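Local atomic coordinates of ricin B-related lectin (Polyporus squamosus, PDB entry 5MUA), a protein that binds galactose through a ricin-type beta-trefoil lectin domain and carries a papain-like, calcium-binding protease domain that takes up the inhibitor E-64. Residues N30-V35 against I85-T90; D43-L48 against N64-S69; Y60-A65 against Q95-S100. All coordinates share one frame; numbering follows the deposited sequence.

Contact 1. Residues N30-V35 against I85-T90. With GAL (beta-D-galactopyranose), chain J.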
loop_
_atom_site.group_PDB
_atom_site.type_symbol
_atom_site.label_atom_id
_atom_site.label_comp_id
_atom_site.label_asym_id
_atom_site.label_seq_id
_atom_site.Cartn_x
_atom_site.Cartn_y
_atom_site.Cartn_z
ATOM N N ASN B 30 -21.323 -20.371 -27.555
ATOM C CA ASN B 30 -22.269 -21.478 -27.411
ATOM C C ASN B 30 -21.735 -22.611 -26.547
ATOM O O ASN B 30 -22.341 -23.655 -26.523
ATOM C CB ASN B 30 -22.527 -22.035 -28.819
ATOM C CG ASN B 30 -22.929 -20.953 -29.774
ATOM O OD1 ASN B 30 -23.892 -20.209 -29.513
ATOM N ND2 ASN B 30 -22.174 -20.796 -30.835
ATOM N N LYS B 31 -20.593 -22.445 -25.894
ATOM C CA LYS B 31 -19.939 -23.527 -25.105
ATOM C C LYS B 31 -19.456 -22.865 -23.763
ATOM O O LYS B 31 -18.664 -21.945 -23.783
ATOM C CB LYS B 31 -18.744 -24.052 -25.928
ATOM C CG LYS B 31 -17.593 -24.646 -25.170
ATOM C CD LYS B 31 -17.768 -26.123 -25.093
ATOM C CE LYS B 31 -16.587 -26.856 -24.518
ATOM N NZ LYS B 31 -16.112 -26.289 -23.269
ATOM N N SER B 32 -19.891 -23.366 -22.625
ATOM C CA SER B 32 -19.388 -22.895 -21.342
ATOM C C SER B 32 -18.009 -23.537 -21.080
ATOM O O SER B 32 -17.737 -24.595 -21.629
ATOM C CB SER B 32 -20.430 -23.221 -20.263
ATOM O OG SER B 32 -21.568 -22.340 -20.358
ATOM N N PRO B 33 -17.131 -22.902 -20.262
ATOM C CA PRO B 33 -15.880 -23.542 -19.864
ATOM C C PRO B 33 -16.154 -24.794 -19.007
ATOM O O PRO B 33 -17.031 -24.796 -18.130
ATOM C CB PRO B 33 -15.147 -22.491 -19.006
ATOM C CG PRO B 33 -16.241 -21.613 -18.491
ATOM C CD PRO B 33 -17.354 -21.632 -19.532
ATOM N N ASP B 34 -15.460 -25.856 -19.341
ATOM C CA ASP B 34 -15.597 -27.108 -18.588
ATOM C C ASP B 34 -14.820 -27.043 -17.296
ATOM O O ASP B 34 -13.699 -26.507 -17.227
ATOM C CB ASP B 34 -15.091 -28.284 -19.398
ATOM C CG ASP B 34 -15.861 -28.465 -20.713
ATOM O OD1 ASP B 34 -17.098 -28.423 -20.678
ATOM O OD2 ASP B 34 -15.223 -28.584 -21.757
ATOM N N VAL B 35 -15.351 -27.678 -16.258
ATOM C CA VAL B 35 -14.528 -28.061 -15.140
ATOM C C VAL B 35 -13.691 -29.211 -15.668
ATOM O O VAL B 35 -14.240 -30.172 -16.267
ATOM C CB VAL B 35 -15.353 -28.486 -13.883
ATOM C CG1 VAL B 35 -14.465 -29.064 -12.802
ATOM C CG2 VAL B 35 -16.100 -27.302 -13.313
ATOM N N ILE B 85 -19.678 -27.653 -15.614
ATOM C CA ILE B 85 -19.156 -26.464 -16.271
ATOM C C ILE B 85 -19.003 -25.356 -15.236
ATOM O O ILE B 85 -19.479 -25.471 -14.092
ATOM C CB ILE B 85 -20.112 -26.026 -17.415
ATOM C CG1 ILE B 85 -21.498 -25.624 -16.890
ATOM C CG2 ILE B 85 -20.228 -27.142 -18.458
ATOM C CD1 ILE B 85 -22.502 -25.118 -17.916
ATOM N N GLY B 86 -18.414 -24.242 -15.677
ATOM C CA GLY B 86 -18.433 -23.005 -14.945
ATOM C C GLY B 86 -19.441 -22.053 -15.583
ATOM O O GLY B 86 -19.458 -21.912 -16.792
ATOM N N TYR B 87 -20.361 -21.505 -14.807
ATOM C CA TYR B 87 -21.442 -20.686 -15.368
ATOM C C TYR B 87 -21.601 -19.447 -14.458
ATOM O O TYR B 87 -21.270 -19.486 -13.268
ATOM C CB TYR B 87 -22.714 -21.495 -15.399
ATOM C CG TYR B 87 -23.738 -21.079 -16.411
ATOM C CD1 TYR B 87 -23.584 -21.373 -17.782
ATOM C CD2 TYR B 87 -24.878 -20.418 -16.026
ATOM C CE1 TYR B 87 -24.511 -20.974 -18.718
ATOM C CE2 TYR B 87 -25.810 -20.016 -16.971
ATOM C CZ TYR B 87 -25.619 -20.341 -18.310
ATOM O OH TYR B 87 -26.570 -19.984 -19.227
ATOM N N ARG B 88 -22.176 -18.403 -15.011
ATOM C CA ARG B 88 -22.555 -17.231 -14.227
ATOM C C ARG B 88 -23.522 -17.630 -13.132
ATOM O O ARG B 88 -24.295 -18.609 -13.289
ATOM C CB ARG B 88 -23.185 -16.165 -15.120
ATOM C CG ARG B 88 -24.558 -16.551 -15.646
ATOM C CD ARG B 88 -25.140 -15.554 -16.675
ATOM N NE ARG B 88 -26.427 -16.055 -17.135
ATOM C CZ ARG B 88 -27.575 -16.035 -16.456
ATOM N NH1 ARG B 88 -27.681 -15.456 -15.270
ATOM N NH2 ARG B 88 -28.665 -16.579 -16.999
ATOM N N PRO B 89 -23.518 -16.895 -12.036
ATOM C CA PRO B 89 -24.414 -17.248 -10.969
ATOM C C PRO B 89 -25.882 -17.134 -11.331
ATOM O O PRO B 89 -26.329 -16.092 -11.857
ATOM C CB PRO B 89 -24.094 -16.218 -9.860
ATOM C CG PRO B 89 -23.362 -15.096 -10.530
ATOM C CD PRO B 89 -22.602 -15.775 -11.656
ATOM N N THR B 90 -26.669 -18.172 -11.024
ATOM C CA THR B 90 -28.103 -18.119 -11.301
ATOM C C THR B 90 -28.968 -18.218 -10.041
ATOM O O THR B 90 -30.180 -18.054 -10.136
ATOM C CB THR B 90 -28.486 -19.283 -12.238
ATOM O OG1 THR B 90 -28.208 -20.491 -11.557
ATOM C CG2 THR B 90 -27.752 -19.182 -13.586
HETATM C C1 GAL J . -29.112 -23.960 -18.345
HETATM C C2 GAL J . -28.878 -23.832 -16.841
HETATM C C3 GAL J . -27.550 -23.204 -16.468
HETATM C C4 GAL J . -26.433 -23.905 -17.256
HETATM C C5 GAL J . -26.779 -23.956 -18.769
HETATM C C6 GAL J . -25.793 -24.752 -19.597
HETATM O O1 GAL J . -30.239 -24.777 -18.479
HETATM O O2 GAL J . -29.928 -23.013 -16.297
HETATM O O3 GAL J . -27.424 -23.306 -15.026
HETATM O O4 GAL J . -26.331 -25.245 -16.706
HETATM O O5 GAL J . -28.051 -24.590 -18.983
HETATM O O6 GAL J . -26.148 -24.618 -20.962
HETATM O O HOH W 1 -20.758 -20.020 -19.394
#

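Contact 2. Residues D43-L48 against N64-S69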
loop_
_atom_site.group_PDB
_atom_site.type_symbol
_atom_site.label_atom_id
_atom_site.label_comp_id
_atom_site.label_asym_id
_atom_site.label_seq_id
_atom_site.Cartn_x
_atom_site.Cartn_y
_atom_site.Cartn_z
ATOM N N ASP B 43 0.419 -25.034 -10.680
ATOM C CA ASP B 43 -0.464 -24.388 -9.689
ATOM C C ASP B 43 -1.241 -23.229 -10.269
ATOM O O ASP B 43 -1.211 -22.123 -9.673
ATOM C CB ASP B 43 0.329 -23.982 -8.425
ATOM C CG ASP B 43 -0.545 -23.742 -7.232
ATOM O OD1 ASP B 43 -1.691 -24.315 -7.180
ATOM O OD2 ASP B 43 -0.086 -23.000 -6.323
ATOM N N PRO B 44 -1.905 -23.429 -11.412
ATOM C CA PRO B 44 -2.601 -22.286 -12.070
ATOM C C PRO B 44 -3.757 -21.824 -11.167
ATOM O O PRO B 44 -4.394 -22.623 -10.500
ATOM C CB PRO B 44 -3.120 -22.877 -13.386
ATOM C CG PRO B 44 -3.269 -24.283 -13.052
ATOM C CD PRO B 44 -2.184 -24.684 -12.133
ATOM N N LEU B 45 -3.984 -20.521 -11.127
ATOM C CA LEU B 45 -4.884 -19.963 -10.140
ATOM C C LEU B 45 -6.341 -20.509 -10.283
ATOM O O LEU B 45 -7.088 -20.457 -9.341
ATOM C CB LEU B 45 -4.891 -18.428 -10.242
ATOM C CG LEU B 45 -3.580 -17.693 -10.013
ATOM C CD1 LEU B 45 -3.744 -16.180 -10.179
ATOM C CD2 LEU B 45 -3.215 -17.981 -8.576
ATOM N N ASN B 46 -6.706 -20.960 -11.494
ATOM C CA ASN B 46 -7.998 -21.553 -11.760
ATOM C C ASN B 46 -8.196 -22.956 -11.173
ATOM O O ASN B 46 -9.243 -23.583 -11.433
ATOM C CB ASN B 46 -8.357 -21.464 -13.256
ATOM C CG ASN B 46 -7.368 -22.185 -14.121
ATOM O OD1 ASN B 46 -6.594 -23.021 -13.683
ATOM N ND2 ASN B 46 -7.358 -21.817 -15.382
ATOM N N ASN B 47 -7.240 -23.423 -10.383
ATOM C CA ASN B 47 -7.448 -24.607 -9.533
ATOM C C ASN B 47 -8.013 -24.299 -8.159
ATOM O O ASN B 47 -8.140 -25.195 -7.311
ATOM C CB ASN B 47 -6.204 -25.480 -9.468
ATOM C CG ASN B 47 -5.085 -24.840 -8.653
ATOM O OD1 ASN B 47 -5.329 -23.808 -7.952
ATOM N ND2 ASN B 47 -3.860 -25.435 -8.734
ATOM N N LEU B 48 -8.304 -23.031 -7.890
ATOM C CA LEU B 48 -8.734 -22.634 -6.562
ATOM C C LEU B 48 -10.226 -22.521 -6.505
ATOM O O LEU B 48 -10.813 -21.817 -7.305
ATOM C CB LEU B 48 -8.112 -21.301 -6.181
ATOM C CG LEU B 48 -6.573 -21.340 -6.156
ATOM C CD1 LEU B 48 -5.999 -19.910 -6.141
ATOM C CD2 LEU B 48 -6.058 -22.151 -4.946
ATOM N N ASN B 64 -15.191 -20.706 -8.827
ATOM C CA ASN B 64 -13.801 -20.648 -9.270
ATOM C C ASN B 64 -13.246 -19.272 -8.851
ATOM O O ASN B 64 -13.790 -18.259 -9.231
ATOM C CB ASN B 64 -13.702 -20.891 -10.770
ATOM C CG ASN B 64 -12.298 -21.126 -11.210
ATOM O OD1 ASN B 64 -11.665 -20.238 -11.739
ATOM N ND2 ASN B 64 -11.791 -22.342 -11.000
ATOM N N ALA B 65 -12.252 -19.227 -7.973
ATOM C CA ALA B 65 -11.798 -17.919 -7.422
ATOM C C ALA B 65 -11.288 -17.083 -8.608
ATOM O O ALA B 65 -11.526 -15.861 -8.637
ATOM C CB ALA B 65 -10.698 -18.089 -6.377
ATOM N N PHE B 66 -10.558 -17.725 -9.530
ATOM C CA PHE B 66 -9.940 -17.039 -10.647
ATOM C C PHE B 66 -10.995 -16.486 -11.602
ATOM O O PHE B 66 -11.083 -15.299 -11.807
ATOM C CB PHE B 66 -8.939 -17.959 -11.359
ATOM C CG PHE B 66 -8.266 -17.348 -12.574
ATOM C CD1 PHE B 66 -7.247 -16.421 -12.423
ATOM C CD2 PHE B 66 -8.695 -17.662 -13.868
ATOM C CE1 PHE B 66 -6.655 -15.847 -13.544
ATOM C CE2 PHE B 66 -8.121 -17.083 -15.004
ATOM C CZ PHE B 66 -7.072 -16.188 -14.825
ATOM N N ALA B 67 -11.827 -17.378 -12.176
ATOM C CA ALA B 67 -12.730 -17.029 -13.267
ATOM C C ALA B 67 -14.036 -16.411 -12.790
ATOM O O ALA B 67 -14.730 -15.762 -13.585
ATOM C CB ALA B 67 -13.028 -18.237 -14.158
ATOM N N GLY B 68 -14.355 -16.567 -11.533
ATOM C CA GLY B 68 -15.612 -16.087 -10.951
ATOM C C GLY B 68 -16.826 -16.961 -11.217
ATOM O O GLY B 68 -17.877 -16.771 -10.572
ATOM N N SER B 69 -16.697 -17.854 -12.193
ATOM C CA SER B 69 -17.745 -18.786 -12.646
ATOM C C SER B 69 -18.073 -19.768 -11.477
ATOM O O SER B 69 -17.226 -20.144 -10.664
ATOM C CB SER B 69 -17.183 -19.666 -13.795
ATOM O OG SER B 69 -16.727 -18.929 -14.864
HETATM O O HOH W 2 -9.799 -20.367 -9.237
#

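Contact 3. Residues Y60-A65 against Q95-S100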
loop_
_atom_site.group_PDB
_atom_site.type_symbol
_atom_site.label_atom_id
_atom_site.label_comp_id
_atom_site.label_asym_id
_atom_site.label_seq_id
_atom_site.Cartn_x
_atom_site.Cartn_y
_atom_site.Cartn_z
ATOM N N TYR B 60 -23.534 -25.848 -0.477
ATOM C CA TYR B 60 -22.542 -24.818 -0.802
ATOM C C TYR B 60 -22.590 -24.500 -2.269
ATOM O O TYR B 60 -22.902 -25.383 -3.110
ATOM C CB TYR B 60 -21.120 -25.329 -0.510
ATOM C CG TYR B 60 -20.904 -25.712 0.934
ATOM C CD1 TYR B 60 -20.494 -24.764 1.890
ATOM C CD2 TYR B 60 -21.084 -27.039 1.368
ATOM C CE1 TYR B 60 -20.315 -25.128 3.253
ATOM C CE2 TYR B 60 -20.922 -27.405 2.684
ATOM C CZ TYR B 60 -20.536 -26.461 3.628
ATOM O OH TYR B 60 -20.381 -26.868 4.926
ATOM N N THR B 61 -22.233 -23.244 -2.607
ATOM C CA THR B 61 -21.784 -22.961 -3.968
ATOM C C THR B 61 -20.284 -23.243 -3.982
ATOM O O THR B 61 -19.615 -23.145 -2.960
ATOM C CB THR B 61 -22.033 -21.517 -4.363
ATOM O OG1 THR B 61 -21.608 -20.605 -3.330
ATOM C CG2 THR B 61 -23.471 -21.304 -4.647
ATOM N N VAL B 62 -19.781 -23.576 -5.158
ATOM C CA VAL B 62 -18.399 -23.893 -5.394
ATOM C C VAL B 62 -18.010 -23.017 -6.567
ATOM O O VAL B 62 -18.382 -23.240 -7.720
ATOM C CB VAL B 62 -18.190 -25.411 -5.700
ATOM C CG1 VAL B 62 -16.739 -25.717 -6.033
ATOM C CG2 VAL B 62 -18.701 -26.216 -4.555
ATOM N N ARG B 63 -17.303 -21.962 -6.247
ATOM C CA ARG B 63 -16.953 -20.890 -7.202
ATOM C C ARG B 63 -15.499 -20.902 -7.561
ATOM O O ARG B 63 -14.656 -21.039 -6.680
ATOM C CB ARG B 63 -17.331 -19.542 -6.556
ATOM C CG ARG B 63 -17.316 -18.379 -7.494
ATOM C CD ARG B 63 -17.620 -17.050 -6.804
ATOM N NE ARG B 63 -17.862 -16.087 -7.848
ATOM C CZ ARG B 63 -18.155 -14.813 -7.638
ATOM N NH1 ARG B 63 -18.174 -14.306 -6.403
ATOM N NH2 ARG B 63 -18.422 -14.066 -8.674
ATOM N N ASN B 64 -15.191 -20.706 -8.827
ATOM C CA ASN B 64 -13.801 -20.648 -9.270
ATOM C C ASN B 64 -13.246 -19.272 -8.851
ATOM O O ASN B 64 -13.790 -18.259 -9.231
ATOM C CB ASN B 64 -13.702 -20.891 -10.770
ATOM C CG ASN B 64 -12.298 -21.126 -11.210
ATOM O OD1 ASN B 64 -11.665 -20.238 -11.739
ATOM N ND2 ASN B 64 -11.791 -22.342 -11.000
ATOM N N ALA B 65 -12.252 -19.227 -7.973
ATOM C CA ALA B 65 -11.798 -17.919 -7.422
ATOM C C ALA B 65 -11.288 -17.083 -8.608
ATOM O O ALA B 65 -11.526 -15.861 -8.637
ATOM C CB ALA B 65 -10.698 -18.089 -6.377
ATOM N N GLN B 95 -26.432 -25.224 -9.211
ATOM C CA GLN B 95 -25.143 -24.637 -8.715
ATOM C C GLN B 95 -24.933 -24.799 -7.208
ATOM O O GLN B 95 -24.043 -24.164 -6.617
ATOM C CB GLN B 95 -25.048 -23.131 -9.091
ATOM C CG GLN B 95 -25.178 -22.948 -10.603
ATOM C CD GLN B 95 -25.027 -21.527 -11.034
ATOM O OE1 GLN B 95 -25.043 -20.591 -10.183
ATOM N NE2 GLN B 95 -24.753 -21.338 -12.332
ATOM N N LYS B 96 -25.794 -25.574 -6.549
ATOM C CA LYS B 96 -25.664 -25.859 -5.160
ATOM C C LYS B 96 -25.257 -27.305 -5.005
ATOM O O LYS B 96 -25.777 -28.194 -5.725
ATOM C CB LYS B 96 -26.984 -25.646 -4.436
ATOM C CG LYS B 96 -27.372 -24.158 -4.363
ATOM C CD LYS B 96 -28.720 -24.002 -3.642
ATOM C CE LYS B 96 -28.996 -22.587 -3.170
ATOM N NZ LYS B 96 -29.262 -21.685 -4.286
ATOM N N TRP B 97 -24.338 -27.497 -4.083
ATOM C CA TRP B 97 -23.594 -28.766 -3.925
ATOM C C TRP B 97 -23.562 -29.216 -2.468
ATOM O O TRP B 97 -23.221 -28.425 -1.587
ATOM C CB TRP B 97 -22.182 -28.581 -4.464
ATOM C CG TRP B 97 -22.169 -28.207 -5.896
ATOM C CD1 TRP B 97 -22.027 -26.957 -6.419
ATOM C CD2 TRP B 97 -22.346 -29.081 -7.021
ATOM N NE1 TRP B 97 -22.138 -27.009 -7.753
ATOM C CE2 TRP B 97 -22.317 -28.283 -8.174
ATOM C CE3 TRP B 97 -22.554 -30.447 -7.164
ATOM C CZ2 TRP B 97 -22.434 -28.809 -9.480
ATOM C CZ3 TRP B 97 -22.624 -31.010 -8.482
ATOM C CH2 TRP B 97 -22.619 -30.211 -9.610
ATOM N N ILE B 98 -23.984 -30.456 -2.228
ATOM C CA ILE B 98 -24.043 -31.053 -0.916
ATOM C C ILE B 98 -22.739 -31.812 -0.810
ATOM O O ILE B 98 -22.485 -32.753 -1.588
ATOM C CB ILE B 98 -25.289 -31.965 -0.699
ATOM C CG1 ILE B 98 -26.588 -31.099 -0.784
ATOM C CG2 ILE B 98 -25.220 -32.550 0.700
ATOM C CD1 ILE B 98 -27.912 -31.888 -0.841
ATOM N N ILE B 99 -21.934 -31.422 0.166
ATOM C CA ILE B 99 -20.581 -31.989 0.366
ATOM C C ILE B 99 -20.603 -32.735 1.672
ATOM O O ILE B 99 -20.777 -32.124 2.691
ATOM C CB ILE B 99 -19.534 -30.897 0.352
ATOM C CG1 ILE B 99 -19.501 -30.246 -1.041
ATOM C CG2 ILE B 99 -18.150 -31.496 0.669
ATOM C CD1 ILE B 99 -18.687 -28.985 -1.073
ATOM N N SER B 100 -20.386 -34.049 1.605
ATOM C CA SER B 100 -20.562 -34.989 2.718
ATOM C C SER B 100 -19.376 -35.980 2.786
ATOM O O SER B 100 -18.707 -36.250 1.764
ATOM C CB SER B 100 -21.890 -35.767 2.490
ATOM O OG SER B 100 -21.645 -36.651 1.401
HETATM O O HOH W 3 -21.616 -23.583 -7.503
#

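Contact 1. Residues N30-V35 against I85-T90
Ser32 meets the aromatic ring of Tyr87 edge-on: its OG lies close to the ring plane, 3.4 Å from Tyr87 CD1. The hydroxyl is set there by a first torsion that leaves OG beside the backbone N and anti to the carbonyl carbon (chi1 -74°), while the CB of the same serine rests 3.7 Å from Ile85 CD1. The tyrosine ring is thus approached along its rim by the loop 30-35, and one of its faces is left to the sugar. Beta-D-galactopyranose lies over that face, with GAL C4 3.6 Å above the plane at the ring centre, the stacking by which ricin-type beta-trefoil lectins commonly hold galactose. Ile85 touches the exocyclic carbon of the sugar, its CD1 lying 3.7 Å from GAL C6. Pro33 lies against the backbone of Gly86, with its CD 3.5 Å from Gly86 O. A single beta bridge joins Asp34 and Ile85; Gly86 N donates to Pro33 O (2.9 Å, 165° at the hydrogen), and Val35 has a backbone bond with Ile84. Water 1 sits 2.6 Å from Ser32 OG and gives a weak bond to Gly86 O. Within the loop, Lys31 NZ forms a salt bridge with Asp34 OD2 and also donates to Ser32 O. The sugar's polar grip comes from elsewhere, through hydrogen bonds to Asp72, Gly75, His76 and Asn94. The chemistry therefore implies a division of labour: strand 82-87 offers galactose carbon and an aromatic face through Ile85 and Tyr87, and Ser32 touches the same two side chains away from the stacked face.

Contact 2. Residues D43-L48 against N64-S69
Asn46 and Asn64 join two loops of the beta-trefoil lectin domain, the short 3-10 turn 45-47 ahead of strand 49-53 and the turn that follows strand 59-64, where Asn64 forms an Asx motif. Two direct hydrogen bonds tie them. Asn64 ND2 donates to Asn46 O (2.9 Å), which lies in the plane of the Asn64 amide, although the nitrogen stands well above the plane of the Asn46 carbonyl. Ala65 N donates to Leu48 O over 3.0 Å in a nearly straight bond (173°). The Asn64 side chain serves both loops, because its OD1 accepts from Ala67 N on a lone pair in the carbonyl plane, a second bond that fixes the rotation of the amide. Its CG is placed for this by a chi1 of -168°, anti to the backbone N. Apolar contacts lie beside the polar ones. Phe66 sets two ring carbons against Leu45 and Asn46, with CD1 3.8 Å from Leu45 CB and CD2 3.9 Å from Asn46 CB, and the leucine and phenylalanine side chains are crossed at about a right angle. Leu48 and Ala65 meet through their CB atoms, and Phe227 touches both; backbone hydrogen bonds of Ala65 with Ala229 and of Phe66 with Lys228 likewise link this place to the loop between helix 208-226 and strand 233-243. Solvent supplies the last kind of link. Bridging the two loops, water 2 gives its protons to Leu45 O (2.7 Å) and Leu48 O (2.6 Å) and accepts from Phe66 N at 2.8 Å.

Contact 3. Residues Y60-A65 against Q95-S100
Strands 59-64 and 97-100 of the beta-trefoil pair antiparallel at Tyr60 and Trp97, a hydrogen-bonded pair with bonds of 2.8 Å from Tyr60 N to Trp97 O and 2.7 Å from Trp97 N to Tyr60 O, but the short strand axes stand at 99° to each other. With so steep a crossing the pairing stays local. Tyr60 and Trp97 point to the same side of the sheet, and Val62 and Ile99 each point toward the partner segment. Ile99 lays its CD1 3.9 Å from Tyr60 CD2, the two side chains crossing at about a right angle. Val62 meets the indole of Trp97 in the same crosswise fashion, its CG2 lying 3.9 Å from Trp97 CD1. With CG1 of Val62 anti to the backbone N (chi1 176°), CG2 is left beside that N and meets the indole. The indole NE1 is held by Met71 O on strand 70-73, and Gln95 NE2 bonds Asp72 OD2, thereby tying this corner to a galactose-binding residue. On the flank, Thr61 CG2 approaches Gln95 O at 3.5 Å. Water 3 lies 2.6 Å from Gln95 O, probably donating to it, and accepts from Val62 N.

The three contacts lie 13 to 14 Å apart, centre to centre, in the lectin half of the chain, and all touch one another, contacts 1 and 2 through Ser69 CB, 3.7 Å from Gly86 C. Contact 1 lines the galactose pocket directly, whereas contact 3 reaches it at second hand: Gln95 lies about 4 Å from the sugar by its side chain, and its amide probably bonds the 85-90 segment through Arg88 O (2.9 Å from Gln95 NE2) and Thr90 N (3.0 Å from Gln95 OE1). Contacts 2 and 3 share Asn64 and Ala65, and Arg63 NE is hydrogen-bonded to Gly68 O (2.8 Å). Contact 2 is further from the sugar site, Asn64 being about 10 Å from Asp72 between side chains.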